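Local coordinates for single-stranded DNA-binding protein (Thermoanaerobacter tengcongensis, PDB 4GS3) that probably binds single-stranded DNA through this N-terminal OB-fold domain, one piece of a longer protein of the single-strand binding family, at residues N12-P23 with E67-L78; P53-M64 with L95-V104. All coordinates share one frame; numbering follows the deposited sequence.

Contact 1: N12-P23 with E67-L78; sequences NTVTLVGKVFTP and EVGTRVKIEGQL
Asn12 lays its amide alongside the backbone of Leu78 and grips it twice: OD1 accepts from Leu78 N at 2.9 Å, and ND2 donates to Leu78 O in a nearly straight bond (168°) close to the amide's own plane. The side-chain amide stands in for a peptide and carries the antiparallel ladder of strands 14-20 and 71-78, part of the curled OB-fold sheet, one step further. CG stands anti to the backbone N (chi1 180°), sending the amide across. Thr13 OG1 gives its proton to Glu75 OE1 at 2.6 Å, on the anti lone pair; a bend at chi2 of Glu75 (-80°) brings the carboxylate over, and Arg100 forms a salt bridge with the same oxygen. On that face the beta-branched Val17 lies against the aliphatic part of Lys73, CG2 to CG 3.9 Å, while Leu16 and Ile74 turn to the other face, where both meet Ile54. A type II turn from Glu67 to Thr70 is tied to Val20, whose O accepts from Gly69 N and whose N donates to Thr70 O; Gly69 supplies the positive phi. Lys19 NZ, in a salt bridge with Glu107, also donates to a water that in turn donates to Gly69 O.

Contact 2: P53-M64 with L95-V104; sequences PITISNRLFEGM and LTVFARDISV
Thr55 and Thr96 meet through their hydroxyls, Thr96 OG1 donating to Thr55 OG1 at 2.7 Å with the two side chains crossing at about a right angle. The other branch of Thr55, CG2, leans obliquely on the Phe98 ring, 3.9 Å from CD1, so this small beta-branched residue serves a polar and an apolar neighbour. Three backbone bonds run beside them; that from Ala99 N to Thr55 O is almost straight (177°), whereas Thr55 N reaches Val97 O from above the carbonyl plane. A water continues the ladder, accepting from Ser57 N and donating to Ala99 O. This parallel pairing of strands 53-57 and 95-99 helps close the OB barrel. Arg100 and Asp101 together face Glu75 in a classic beta bulge, the chain turns a corner at Arg100, and Ile102 points back at segment 53-64. Its CG2 meets Met64 SD at 3.8 Å, and its CD1 lies equally near Ile56 CD1. Met64, unbranched and flexible, bends at chi2 and chi3, so that SD rests on Ile102 while CG runs past Val104 CG2. Leu60 CD1 packs over Ala99 O, and the short Ala99 CB lets Ile56 CD1 approach to 4.0 Å. Farther out, Asn37 OD1 is hydrogen-bonded to Thr55 OG1, and Arg79 makes a cation-pi contact with Phe98.

In the fold
The centres of contacts 1 and 2 lie about 8 Å apart in one curled, mixed sheet. Their segments alternate along the chain: 12-23, 53-64, 67-78, then 95-104. Strand 71-82 of contact 1 pairs antiparallel with strand 93-105 of contact 2, and the two contacts touch directly there, through a probable hydrogen bond between Gln77 O and Phe98 N and the packing of Val104 CG1 against Arg71 O. Strand 33-43 pairs with both 14-20 and 49-57, so the strands form a closed circuit around the interior, where Ile102 meets Ile74. Contact 1 is one antiparallel wall of the barrel and contact 2 the parallel pairing that closes it, consistent with the OB fold of single-stranded DNA-binding proteins.

Contact 1: N12-P23 with E67-L78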
loop_
_atom_site.group_PDB
_atom_site.type_symbol
_atom_site.label_atom_id
_atom_site.label_comp_id
_atom_site.label_asym_id
_atom_site.label_seq_id
_atom_site.Cartn_x
_atom_site.Cartn_y
_atom_site.Cartn_z
ATOM N N ASN A 12 -5.953 -11.769 10.023
ATOM C CA ASN A 12 -4.910 -10.803 9.774
ATOM C C ASN A 12 -5.486 -9.844 8.746
ATOM O O ASN A 12 -5.501 -10.135 7.543
ATOM C CB ASN A 12 -3.648 -11.485 9.309
ATOM C CG ASN A 12 -2.519 -10.561 9.022
ATOM O OD1 ASN A 12 -2.728 -9.341 8.850
ATOM N ND2 ASN A 12 -1.316 -11.102 8.978
ATOM N N THR A 13 -5.978 -8.694 9.214
ATOM C CA THR A 13 -6.608 -7.753 8.327
ATOM C C THR A 13 -6.201 -6.349 8.781
ATOM O O THR A 13 -6.236 -6.022 9.945
ATOM C CB THR A 13 -8.121 -7.913 8.286
ATOM O OG1 THR A 13 -8.733 -6.960 7.407
ATOM C CG2 THR A 13 -8.722 -7.725 9.682
ATOM N N VAL A 14 -5.909 -5.540 7.790
ATOM C CA VAL A 14 -5.531 -4.147 7.964
ATOM C C VAL A 14 -6.397 -3.310 7.033
ATOM O O VAL A 14 -6.499 -3.628 5.853
ATOM C CB VAL A 14 -4.046 -3.926 7.558
ATOM C CG1 VAL A 14 -3.672 -2.435 7.777
ATOM C CG2 VAL A 14 -3.138 -4.841 8.362
ATOM N N THR A 15 -7.010 -2.261 7.558
ATOM C CA THR A 15 -7.724 -1.268 6.722
ATOM C C THR A 15 -7.089 0.082 6.992
ATOM O O THR A 15 -6.964 0.500 8.154
ATOM C CB THR A 15 -9.217 -1.266 7.007
ATOM O OG1 THR A 15 -9.752 -2.561 6.733
ATOM C CG2 THR A 15 -9.910 -0.252 6.090
ATOM N N LEU A 16 -6.743 0.785 5.909
ATOM C CA LEU A 16 -6.113 2.104 5.984
ATOM C C LEU A 16 -6.793 3.041 5.009
ATOM O O LEU A 16 -7.121 2.631 3.879
ATOM C CB LEU A 16 -4.640 2.024 5.604
ATOM C CG LEU A 16 -3.780 1.073 6.459
ATOM C CD1 LEU A 16 -2.417 0.935 5.839
ATOM C CD2 LEU A 16 -3.661 1.544 7.900
ATOM N N VAL A 17 -6.946 4.298 5.396
ATOM C CA VAL A 17 -7.342 5.362 4.469
ATOM C C VAL A 17 -6.299 6.435 4.586
ATOM O O VAL A 17 -6.055 6.971 5.674
ATOM C CB VAL A 17 -8.728 5.920 4.791
ATOM C CG1 VAL A 17 -9.056 7.005 3.751
ATOM C CG2 VAL A 17 -9.795 4.838 4.791
ATOM N N GLY A 18 -5.641 6.776 3.489
ATOM C CA GLY A 18 -4.628 7.813 3.520
ATOM C C GLY A 18 -4.149 8.172 2.127
ATOM O O GLY A 18 -4.833 7.864 1.129
ATOM N N LYS A 19 -3.016 8.843 2.060
ATOM C CA LYS A 19 -2.508 9.358 0.806
ATOM C C LYS A 19 -1.191 8.721 0.444
ATOM O O LYS A 19 -0.317 8.482 1.281
ATOM C CB LYS A 19 -2.307 10.883 0.876
ATOM C CG LYS A 19 -3.666 11.610 0.835
ATOM C CD LYS A 19 -3.596 13.082 0.834
ATOM C CE LYS A 19 -4.969 13.732 1.016
ATOM N NZ LYS A 19 -4.800 15.159 0.618
ATOM N N VAL A 20 -1.004 8.438 -0.843
ATOM C CA VAL A 20 0.262 7.954 -1.352
ATOM C C VAL A 20 1.304 9.003 -1.044
ATOM O O VAL A 20 1.160 10.164 -1.502
ATOM C CB VAL A 20 0.167 7.644 -2.863
ATOM C CG1 VAL A 20 1.537 7.224 -3.421
ATOM C CG2 VAL A 20 -0.905 6.584 -3.153
ATOM N N PHE A 21 2.334 8.650 -0.315
ATOM C CA PHE A 21 3.336 9.595 0.199
ATOM C C PHE A 21 4.643 9.508 -0.528
ATOM O O PHE A 21 5.335 10.500 -0.743
ATOM C CB PHE A 21 3.490 9.359 1.689
ATOM C CG PHE A 21 4.310 10.430 2.413
ATOM C CD1 PHE A 21 3.825 11.723 2.507
ATOM C CD2 PHE A 21 5.526 10.098 2.984
ATOM C CE1 PHE A 21 4.596 12.668 3.213
ATOM C CE2 PHE A 21 6.247 11.053 3.657
ATOM C CZ PHE A 21 5.792 12.329 3.755
ATOM N N THR A 22 5.057 8.304 -0.896
ATOM C CA THR A 22 6.206 8.086 -1.748
ATOM C C THR A 22 5.704 7.301 -2.976
ATOM O O THR A 22 4.693 6.621 -2.909
ATOM C CB THR A 22 7.315 7.316 -1.036
ATOM O OG1 THR A 22 6.879 5.959 -0.803
ATOM C CG2 THR A 22 7.746 7.961 0.267
ATOM N N PRO A 23 6.387 7.425 -4.116
ATOM C CA PRO A 23 5.854 6.815 -5.341
ATOM C C PRO A 23 5.966 5.285 -5.337
ATOM O O PRO A 23 6.807 4.685 -4.699
ATOM C CB PRO A 23 6.683 7.389 -6.447
ATOM C CG PRO A 23 7.930 7.800 -5.770
ATOM C CD PRO A 23 7.597 8.226 -4.397
ATOM N N GLU A 67 -0.355 8.035 -8.310
ATOM C CA GLU A 67 0.655 9.066 -8.156
ATOM C C GLU A 67 0.685 9.577 -6.695
ATOM O O GLU A 67 -0.306 9.504 -5.954
ATOM C CB GLU A 67 0.488 10.228 -9.098
ATOM C CG GLU A 67 1.387 10.161 -10.371
ATOM C CD GLU A 67 1.548 11.453 -11.132
ATOM O OE1 GLU A 67 2.101 11.592 -12.255
ATOM O OE2 GLU A 67 1.066 12.480 -10.553
ATOM N N VAL A 68 1.793 10.112 -6.284
ATOM C CA VAL A 68 1.923 10.784 -4.980
ATOM C C VAL A 68 0.810 11.775 -4.797
ATOM O O VAL A 68 0.524 12.526 -5.756
ATOM C CB VAL A 68 3.301 11.406 -4.797
ATOM C CG1 VAL A 68 3.302 12.281 -3.561
ATOM C CG2 VAL A 68 4.322 10.289 -4.733
ATOM N N GLY A 69 0.126 11.745 -3.639
ATOM C CA GLY A 69 -0.973 12.574 -3.317
ATOM C C GLY A 69 -2.331 11.927 -3.527
ATOM O O GLY A 69 -3.304 12.436 -3.047
ATOM N N THR A 70 -2.356 10.797 -4.231
ATOM C CA THR A 70 -3.628 10.081 -4.439
ATOM C C THR A 70 -4.145 9.569 -3.103
ATOM O O THR A 70 -3.375 8.999 -2.321
ATOM C CB THR A 70 -3.397 8.880 -5.393
ATOM O OG1 THR A 70 -2.879 9.343 -6.624
ATOM C CG2 THR A 70 -4.653 8.075 -5.659
ATOM N N ARG A 71 -5.441 9.725 -2.853
ATOM C CA ARG A 71 -6.060 9.226 -1.628
ATOM C C ARG A 71 -6.689 7.872 -1.935
ATOM O O ARG A 71 -7.356 7.714 -2.943
ATOM C CB ARG A 71 -7.110 10.211 -1.149
ATOM C CG ARG A 71 -7.571 9.912 0.243
ATOM C CD ARG A 71 -8.589 10.942 0.633
ATOM N NE ARG A 71 -8.976 10.798 2.008
ATOM C CZ ARG A 71 -10.188 11.075 2.484
ATOM N NH1 ARG A 71 -11.209 11.452 1.733
ATOM N NH2 ARG A 71 -10.366 10.951 3.778
ATOM N N VAL A 72 -6.486 6.928 -1.015
ATOM C CA VAL A 72 -6.906 5.552 -1.224
ATOM C C VAL A 72 -7.429 4.973 0.087
ATOM O O VAL A 72 -7.038 5.358 1.177
ATOM C CB VAL A 72 -5.773 4.683 -1.766
ATOM C CG1 VAL A 72 -5.316 5.125 -3.117
ATOM C CG2 VAL A 72 -4.579 4.629 -0.813
ATOM N N LYS A 73 -8.300 3.982 -0.088
ATOM C CA LYS A 73 -8.633 3.033 0.974
ATOM C C LYS A 73 -8.016 1.700 0.585
ATOM O O LYS A 73 -8.248 1.208 -0.541
ATOM C CB LYS A 73 -10.120 2.884 1.165
ATOM C CG LYS A 73 -10.510 1.918 2.256
ATOM C CD LYS A 73 -11.990 1.848 2.480
ATOM C CE LYS A 73 -12.380 0.946 3.587
ATOM N NZ LYS A 73 -13.850 0.744 3.730
ATOM N N ILE A 74 -7.256 1.091 1.487
ATOM C CA ILE A 74 -6.599 -0.166 1.281
ATOM C C ILE A 74 -7.062 -1.163 2.309
ATOM O O ILE A 74 -7.143 -0.820 3.506
ATOM C CB ILE A 74 -5.072 -0.041 1.369
ATOM C CG1 ILE A 74 -4.583 0.882 0.234
ATOM C CG2 ILE A 74 -4.332 -1.340 1.349
ATOM C CD1 ILE A 74 -3.179 1.322 0.356
ATOM N N GLU A 75 -7.336 -2.383 1.888
ATOM C CA GLU A 75 -7.469 -3.517 2.756
ATOM C C GLU A 75 -6.342 -4.477 2.425
ATOM O O GLU A 75 -6.091 -4.757 1.256
ATOM C CB GLU A 75 -8.799 -4.274 2.665
ATOM C CG GLU A 75 -8.980 -5.254 3.860
ATOM C CD GLU A 75 -8.290 -6.581 3.850
ATOM O OE1 GLU A 75 -7.977 -7.161 4.916
ATOM O OE2 GLU A 75 -7.973 -7.076 2.726
ATOM N N GLY A 76 -5.709 -5.068 3.431
ATOM C CA GLY A 76 -4.691 -6.045 3.183
ATOM C C GLY A 76 -4.266 -6.796 4.427
ATOM O O GLY A 76 -4.901 -6.737 5.439
ATOM N N GLN A 77 -3.195 -7.519 4.257
ATOM C CA GLN A 77 -2.657 -8.438 5.239
ATOM C C GLN A 77 -1.345 -7.877 5.747
ATOM O O GLN A 77 -0.497 -7.496 4.913
ATOM C CB GLN A 77 -2.398 -9.790 4.576
ATOM C CG GLN A 77 -2.012 -10.947 5.457
ATOM C CD GLN A 77 -1.861 -12.244 4.669
ATOM O OE1 GLN A 77 -1.225 -12.242 3.618
ATOM N NE2 GLN A 77 -2.492 -13.282 5.111
ATOM N N LEU A 78 -1.086 -7.846 7.043
ATOM C CA LEU A 78 0.203 -7.391 7.544
ATOM C C LEU A 78 1.163 -8.579 7.456
ATOM O O LEU A 78 0.951 -9.595 8.114
ATOM C CB LEU A 78 0.112 -6.881 8.975
ATOM C CG LEU A 78 1.323 -6.207 9.552
ATOM C CD1 LEU A 78 1.721 -4.965 8.744
ATOM C CD2 LEU A 78 1.102 -5.813 11.018
HETATM O O HOH W 1 -3.286 15.118 -1.829
#

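Contact 2: P53-M64 with L95-V104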
loop_
_atom_site.group_PDB
_atom_site.type_symbol
_atom_site.label_atom_id
_atom_site.label_comp_id
_atom_site.label_asym_id
_atom_site.label_seq_id
_atom_site.Cartn_x
_atom_site.Cartn_y
_atom_site.Cartn_z
ATOM N N PRO A 53 4.079 1.100 5.295
ATOM C CA PRO A 53 4.536 0.420 4.064
ATOM C C PRO A 53 3.443 -0.411 3.437
ATOM O O PRO A 53 2.775 -1.208 4.107
ATOM C CB PRO A 53 5.627 -0.485 4.602
ATOM C CG PRO A 53 5.134 -0.871 5.988
ATOM C CD PRO A 53 4.516 0.393 6.501
ATOM N N ILE A 54 3.262 -0.222 2.135
ATOM C CA ILE A 54 2.311 -0.965 1.347
ATOM C C ILE A 54 3.065 -1.717 0.228
ATOM O O ILE A 54 4.000 -1.174 -0.358
ATOM C CB ILE A 54 1.252 -0.052 0.694
ATOM C CG1 ILE A 54 0.702 1.014 1.651
ATOM C CG2 ILE A 54 0.142 -0.867 0.081
ATOM C CD1 ILE A 54 0.009 0.507 2.893
ATOM N N THR A 55 2.596 -2.903 -0.093
ATOM C CA THR A 55 3.036 -3.667 -1.257
ATOM C C THR A 55 1.821 -4.003 -2.074
ATOM O O THR A 55 0.818 -4.452 -1.507
ATOM C CB THR A 55 3.800 -4.921 -0.855
ATOM O OG1 THR A 55 4.981 -4.533 -0.138
ATOM C CG2 THR A 55 4.150 -5.806 -2.062
ATOM N N ILE A 56 1.900 -3.795 -3.374
ATOM C CA ILE A 56 0.778 -4.053 -4.222
ATOM C C ILE A 56 1.219 -4.637 -5.543
ATOM O O ILE A 56 2.217 -4.232 -6.151
ATOM C CB ILE A 56 -0.005 -2.735 -4.405
ATOM C CG1 ILE A 56 -1.328 -2.998 -5.105
ATOM C CG2 ILE A 56 0.803 -1.644 -5.126
ATOM C CD1 ILE A 56 -2.357 -1.886 -4.825
ATOM N N SER A 57 0.427 -5.601 -6.012
ATOM C CA SER A 57 0.561 -6.186 -7.331
ATOM C C SER A 57 -0.011 -5.255 -8.388
ATOM O O SER A 57 -1.037 -4.636 -8.179
ATOM C CB SER A 57 -0.245 -7.461 -7.415
ATOM O OG SER A 57 -0.237 -7.933 -8.750
ATOM N N ASN A 58 0.629 -5.209 -9.545
ATOM C CA ASN A 58 0.003 -4.370 -10.575
ATOM C C ASN A 58 -1.273 -5.017 -11.093
ATOM O O ASN A 58 -2.003 -4.277 -11.721
ATOM C CB ASN A 58 0.891 -3.993 -11.736
ATOM C CG ASN A 58 1.275 -5.136 -12.617
ATOM O OD1 ASN A 58 1.172 -6.279 -12.197
ATOM N ND2 ASN A 58 1.726 -4.841 -13.804
ATOM N N ARG A 59 -1.608 -6.225 -10.744
ATOM C CA ARG A 59 -2.967 -6.710 -11.023
ATOM C C ARG A 59 -4.035 -5.892 -10.333
ATOM O O ARG A 59 -5.142 -5.852 -10.790
ATOM C CB ARG A 59 -3.208 -8.144 -10.552
ATOM C CG ARG A 59 -2.098 -9.116 -10.721
ATOM C CD ARG A 59 -2.531 -10.553 -10.853
ATOM N NE ARG A 59 -2.262 -10.807 -12.242
ATOM C CZ ARG A 59 -3.184 -10.834 -13.199
ATOM N NH1 ARG A 59 -2.797 -10.941 -14.456
ATOM N NH2 ARG A 59 -4.471 -10.712 -12.888
ATOM N N LEU A 60 -3.744 -5.311 -9.177
ATOM C CA LEU A 60 -4.835 -4.694 -8.425
ATOM C C LEU A 60 -5.192 -3.262 -8.655
ATOM O O LEU A 60 -6.139 -2.705 -8.086
ATOM C CB LEU A 60 -4.411 -4.668 -6.937
ATOM C CG LEU A 60 -4.693 -5.958 -6.228
ATOM C CD1 LEU A 60 -4.283 -5.740 -4.769
ATOM C CD2 LEU A 60 -6.133 -6.448 -6.265
ATOM N N PHE A 61 -4.281 -2.660 -9.421
ATOM C CA PHE A 61 -4.539 -1.202 -9.586
ATOM C C PHE A 61 -4.577 -0.938 -11.076
ATOM O O PHE A 61 -4.461 0.219 -11.513
ATOM C CB PHE A 61 -3.576 -0.347 -8.794
ATOM C CG PHE A 61 -2.101 -0.342 -9.169
ATOM C CD1 PHE A 61 -1.189 -1.248 -8.629
ATOM C CD2 PHE A 61 -1.630 0.595 -10.088
ATOM C CE1 PHE A 61 0.152 -1.230 -8.957
ATOM C CE2 PHE A 61 -0.289 0.605 -10.427
ATOM C CZ PHE A 61 0.589 -0.327 -9.916
ATOM N N GLU A 62 -4.798 -1.999 -11.849
ATOM C CA GLU A 62 -5.180 -1.747 -13.220
ATOM C C GLU A 62 -6.379 -0.802 -13.235
ATOM O O GLU A 62 -7.331 -0.935 -12.470
ATOM C CB GLU A 62 -5.570 -3.021 -13.955
ATOM C CG GLU A 62 -5.228 -2.796 -15.434
ATOM C CD GLU A 62 -3.826 -3.336 -15.724
ATOM O OE1 GLU A 62 -3.771 -4.549 -16.004
ATOM O OE2 GLU A 62 -2.832 -2.582 -15.664
ATOM N N GLY A 63 -6.257 0.206 -14.057
ATOM C CA GLY A 63 -7.305 1.207 -14.158
ATOM C C GLY A 63 -7.018 2.463 -13.377
ATOM O O GLY A 63 -7.434 3.590 -13.675
ATOM N N MET A 64 -6.248 2.273 -12.280
ATOM C CA MET A 64 -6.119 3.512 -11.508
ATOM C C MET A 64 -4.677 3.986 -11.542
ATOM O O MET A 64 -3.702 3.300 -11.835
ATOM C CB MET A 64 -6.642 3.309 -10.109
ATOM C CG MET A 64 -5.893 2.533 -9.059
ATOM S SD MET A 64 -6.767 1.111 -8.319
ATOM C CE MET A 64 -8.320 1.823 -7.863
ATOM N N LEU A 95 8.524 -5.542 7.014
ATOM C CA LEU A 95 7.083 -5.572 7.214
ATOM C C LEU A 95 6.421 -4.790 6.117
ATOM O O LEU A 95 6.904 -3.719 5.675
ATOM C CB LEU A 95 6.733 -4.892 8.547
ATOM C CG LEU A 95 7.177 -5.699 9.748
ATOM C CD1 LEU A 95 7.157 -4.869 10.999
ATOM C CD2 LEU A 95 6.278 -6.902 9.941
ATOM N N THR A 96 5.262 -5.273 5.677
ATOM C CA THR A 96 4.469 -4.545 4.707
ATOM C C THR A 96 3.015 -4.864 4.873
ATOM O O THR A 96 2.667 -5.980 5.312
ATOM C CB THR A 96 4.988 -4.848 3.265
ATOM O OG1 THR A 96 4.451 -3.804 2.432
ATOM C CG2 THR A 96 4.580 -6.229 2.785
ATOM N N VAL A 97 2.160 -3.949 4.454
ATOM C CA VAL A 97 0.745 -4.216 4.286
ATOM C C VAL A 97 0.608 -4.690 2.852
ATOM O O VAL A 97 0.735 -3.895 1.909
ATOM C CB VAL A 97 -0.103 -3.001 4.589
ATOM C CG1 VAL A 97 -1.588 -3.359 4.337
ATOM C CG2 VAL A 97 0.109 -2.482 5.996
ATOM N N PHE A 98 0.332 -5.968 2.674
ATOM C CA PHE A 98 0.183 -6.580 1.376
ATOM C C PHE A 98 -1.260 -6.389 0.955
ATOM O O PHE A 98 -2.184 -6.965 1.522
ATOM C CB PHE A 98 0.563 -8.057 1.448
ATOM C CG PHE A 98 0.685 -8.722 0.113
ATOM C CD1 PHE A 98 1.867 -8.645 -0.606
ATOM C CD2 PHE A 98 -0.345 -9.438 -0.403
ATOM C CE1 PHE A 98 2.016 -9.280 -1.806
ATOM C CE2 PHE A 98 -0.226 -10.082 -1.635
ATOM C CZ PHE A 98 0.961 -9.988 -2.341
ATOM N N ALA A 99 -1.476 -5.532 -0.069
ATOM C CA ALA A 99 -2.799 -5.113 -0.420
ATOM C C ALA A 99 -3.581 -6.251 -1.065
ATOM O O ALA A 99 -3.086 -6.966 -1.904
ATOM C CB ALA A 99 -2.729 -3.910 -1.375
ATOM N N ARG A 100 -4.833 -6.350 -0.634
ATOM C CA ARG A 100 -5.818 -7.218 -1.276
ATOM C C ARG A 100 -6.839 -6.398 -2.040
ATOM O O ARG A 100 -7.418 -6.927 -3.015
ATOM C CB ARG A 100 -6.496 -8.098 -0.208
ATOM C CG ARG A 100 -5.504 -9.130 0.243
ATOM C CD ARG A 100 -6.231 -10.114 1.137
ATOM N NE ARG A 100 -6.485 -9.559 2.515
ATOM C CZ ARG A 100 -6.186 -10.155 3.666
ATOM N NH1 ARG A 100 -6.476 -9.586 4.819
ATOM N NH2 ARG A 100 -5.604 -11.347 3.706
ATOM N N ASP A 101 -7.139 -5.182 -1.633
ATOM C CA ASP A 101 -8.120 -4.345 -2.269
ATOM C C ASP A 101 -7.662 -2.930 -2.131
ATOM O O ASP A 101 -7.096 -2.533 -1.099
ATOM C CB ASP A 101 -9.521 -4.496 -1.642
ATOM C CG ASP A 101 -10.458 -3.634 -2.507
ATOM O OD1 ASP A 101 -10.484 -3.739 -3.739
ATOM O OD2 ASP A 101 -11.175 -2.777 -1.993
ATOM N N ILE A 102 -7.855 -2.151 -3.199
ATOM C CA ILE A 102 -7.520 -0.743 -3.172
ATOM C C ILE A 102 -8.622 0.002 -3.935
ATOM O O ILE A 102 -9.079 -0.484 -4.987
ATOM C CB ILE A 102 -6.128 -0.435 -3.703
ATOM C CG1 ILE A 102 -5.673 1.036 -3.437
ATOM C CG2 ILE A 102 -5.992 -0.789 -5.171
ATOM C CD1 ILE A 102 -4.156 1.224 -3.455
ATOM N N SER A 103 -9.022 1.132 -3.408
ATOM C CA SER A 103 -9.950 2.008 -4.085
ATOM C C SER A 103 -9.430 3.440 -3.957
ATOM O O SER A 103 -9.138 3.924 -2.870
ATOM C CB SER A 103 -11.324 1.925 -3.442
ATOM O OG SER A 103 -11.912 0.679 -3.539
ATOM N N VAL A 104 -9.373 4.144 -5.070
ATOM C CA VAL A 104 -9.024 5.564 -5.101
ATOM C C VAL A 104 -10.284 6.322 -4.747
ATOM O O VAL A 104 -11.356 6.066 -5.275
ATOM C CB VAL A 104 -8.447 5.994 -6.451
ATOM C CG1 VAL A 104 -8.138 7.483 -6.458
ATOM C CG2 VAL A 104 -7.132 5.254 -6.783
HETATM O O HOH W 2 -1.055 -7.018 -3.835
#